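Local atomic coordinates of intracellular serine protease (Bacillus licheniformis, PDB entry 4ZOQ), a protein that probably acts as a subtilisin-like serine endopeptidase in the processing of lanthipeptides, the chain here being its N-terminal prodomain. Residues Q31-E36 with S42-T47. Sequence-based numbering, arbitrary orientation.
Sequences QYLLLE and SKLLDT
Leu33 and Leu35, two residues apart on strand 31-35, both point their side chains at helix 41-49, where Leu44 reaches out to meet them. Tyr32, just before them, belongs to the protease-facing side: its ring meets that of Tyr117 of the protease chain, and its hydroxyl reaches Asp115 there through a weak hydrogen bond. Leu33 makes the closer approach to the helix: its CD1 lies 3.7 Å from CD1 of Leu44, and the two side chains run past one another in opposite directions, touching through these methyls. A branched, wholly apolar residue suits this place, because Leu33 is buried and also packs on Val66 and Val88 of the adjoining strands and on Leu80 of helix 70-80. Leu34, which alternates with these two, turns to the other face of the sheet, where it packs against Arg157 of the protease chain. As in the prodomains of subtilisin-like proteases, a four-stranded antiparallel sheet carries two helices on one face and meets the protease with the other; strand 31-35 is an inner strand, between 63-67 and 86-89. Leu35 brings the strand back to the helix side, and being likewise buried it too is suitably apolar. Both its methyls, CD1 and CD2, stand 4.2 Å from CD2 of Leu44, a looser contact than that at Leu33, with the side chains crossing at a slant. Leu44 suits a buried spot also lined by Phe76 and Leu80, and its two branch methyls provide one for each strand leucine: CG is anti to the backbone N (chi1 168°), which extends the fork off the helix with CD1 directed to Leu33 and CD2 to Leu35. Further along the helix, Thr47 OG1 donates a hydrogen bond to Lys43 O (3.1 Å), which gives the hydroxyl proton an acceptor within the helix.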
loop_
_atom_site.group_PDB
_atom_site.type_symbol
_atom_site.label_atom_id
_atom_site.label_comp_id
_atom_site.label_asym_id
_atom_site.label_seq_id
_atom_site.Cartn_x
_atom_site.Cartn_y
_atom_site.Cartn_z
ATOM N N GLN A 31 -0.135 26.263 1.038
ATOM C CA GLN A 31 -0.743 25.746 2.265
ATOM C C GLN A 31 -1.894 24.764 1.997
ATOM O O GLN A 31 -2.200 24.456 0.847
ATOM C CB GLN A 31 -1.233 26.879 3.159
ATOM C CG GLN A 31 -0.223 27.974 3.318
ATOM C CD GLN A 31 -0.701 29.044 4.245
ATOM O OE1 GLN A 31 0.075 29.592 5.023
ATOM N NE2 GLN A 31 -1.987 29.334 4.194
ATOM N N TYR A 32 -2.507 24.260 3.069
ATOM C CA TYR A 32 -3.557 23.249 2.951
ATOM C C TYR A 32 -4.762 23.581 3.826
ATOM O O TYR A 32 -4.626 24.133 4.929
ATOM C CB TYR A 32 -3.028 21.853 3.314
ATOM C CG TYR A 32 -2.010 21.300 2.345
ATOM C CD1 TYR A 32 -0.644 21.533 2.522
ATOM C CD2 TYR A 32 -2.409 20.545 1.248
ATOM C CE1 TYR A 32 0.291 21.034 1.618
ATOM C CE2 TYR A 32 -1.475 20.034 0.345
ATOM C CZ TYR A 32 -0.136 20.287 0.536
ATOM O OH TYR A 32 0.774 19.778 -0.358
ATOM N N LEU A 33 -5.943 23.224 3.333
ATOM C CA LEU A 33 -7.186 23.545 4.008
ATOM C C LEU A 33 -8.119 22.350 4.140
ATOM O O LEU A 33 -8.297 21.576 3.199
ATOM C CB LEU A 33 -7.937 24.655 3.253
ATOM C CG LEU A 33 -7.658 26.142 3.442
ATOM C CD1 LEU A 33 -8.172 26.901 2.248
ATOM C CD2 LEU A 33 -8.366 26.627 4.680
ATOM N N LEU A 34 -8.763 22.244 5.292
ATOM C CA LEU A 34 -9.774 21.242 5.484
ATOM C C LEU A 34 -11.090 21.941 5.833
ATOM O O LEU A 34 -11.193 22.585 6.872
ATOM C CB LEU A 34 -9.363 20.237 6.566
ATOM C CG LEU A 34 -10.405 19.130 6.682
ATOM C CD1 LEU A 34 -10.511 18.373 5.355
ATOM C CD2 LEU A 34 -10.066 18.173 7.820
ATOM N N LEU A 35 -12.073 21.887 4.935
ATOM C CA LEU A 35 -13.390 22.463 5.221
ATOM C C LEU A 35 -14.116 21.660 6.297
ATOM O O LEU A 35 -13.983 20.444 6.374
ATOM C CB LEU A 35 -14.254 22.513 3.945
ATOM C CG LEU A 35 -13.731 23.186 2.676
ATOM C CD1 LEU A 35 -14.526 22.745 1.472
ATOM C CD2 LEU A 35 -13.819 24.691 2.808
ATOM N N GLU A 36 -14.904 22.337 7.114
ATOM C CA GLU A 36 -15.752 21.629 8.044
ATOM C C GLU A 36 -16.859 20.916 7.292
ATOM O O GLU A 36 -17.345 19.863 7.702
ATOM C CB GLU A 36 -16.424 22.575 9.017
ATOM C CG GLU A 36 -15.695 23.070 10.256
ATOM C CD GLU A 36 -16.657 23.920 11.101
ATOM O OE1 GLU A 36 -17.884 23.633 11.028
ATOM O OE2 GLU A 36 -16.207 24.859 11.804
ATOM N N SER A 42 -17.493 25.036 -3.233
ATOM C CA SER A 42 -17.853 26.142 -4.127
ATOM C C SER A 42 -17.522 27.524 -3.563
ATOM O O SER A 42 -17.108 28.393 -4.310
ATOM C CB SER A 42 -19.347 26.068 -4.468
ATOM O OG SER A 42 -20.125 26.052 -3.283
ATOM N N LYS A 43 -17.629 27.715 -2.255
ATOM C CA LYS A 43 -17.485 29.054 -1.710
ATOM C C LYS A 43 -15.995 29.245 -1.493
ATOM O O LYS A 43 -15.497 30.369 -1.386
ATOM C CB LYS A 43 -18.216 29.182 -0.366
ATOM C CG LYS A 43 -19.711 28.995 -0.449
ATOM C CD LYS A 43 -20.427 29.282 0.868
ATOM C CE LYS A 43 -21.941 29.263 0.647
ATOM N NZ LYS A 43 -22.734 29.524 1.880
ATOM N N LEU A 44 -15.281 28.122 -1.534
ATOM C CA LEU A 44 -13.834 28.107 -1.412
ATOM C C LEU A 44 -13.166 28.481 -2.710
ATOM O O LEU A 44 -12.213 29.259 -2.722
ATOM C CB LEU A 44 -13.381 26.706 -0.991
ATOM C CG LEU A 44 -11.898 26.350 -1.057
ATOM C CD1 LEU A 44 -11.062 27.177 -0.122
ATOM C CD2 LEU A 44 -11.710 24.880 -0.790
ATOM N N LEU A 45 -13.707 27.966 -3.807
ATOM C CA LEU A 45 -13.144 28.209 -5.130
ATOM C C LEU A 45 -13.446 29.607 -5.637
ATOM O O LEU A 45 -12.780 30.076 -6.552
ATOM C CB LEU A 45 -13.657 27.182 -6.136
ATOM C CG LEU A 45 -13.223 25.743 -5.908
ATOM C CD1 LEU A 45 -13.920 24.817 -6.874
ATOM C CD2 LEU A 45 -11.715 25.656 -6.079
ATOM N N ASP A 46 -14.422 30.279 -5.017
ATOM C CA ASP A 46 -14.760 31.652 -5.398
ATOM C C ASP A 46 -13.934 32.651 -4.629
ATOM O O ASP A 46 -13.559 33.669 -5.183
ATOM C CB ASP A 46 -16.251 31.946 -5.173
ATOM C CG ASP A 46 -17.183 31.149 -6.100
ATOM O OD1 ASP A 46 -16.753 30.639 -7.175
ATOM O OD2 ASP A 46 -18.376 31.040 -5.730
ATOM N N THR A 47 -13.673 32.391 -3.355
ATOM C CA THR A 47 -12.729 33.220 -2.621
ATOM C C THR A 47 -11.304 33.083 -3.207
ATOM O O THR A 47 -10.525 34.033 -3.228
ATOM C CB THR A 47 -12.707 32.864 -1.141
ATOM O OG1 THR A 47 -14.032 32.967 -0.605
ATOM C CG2 THR A 47 -11.786 33.808 -0.394
#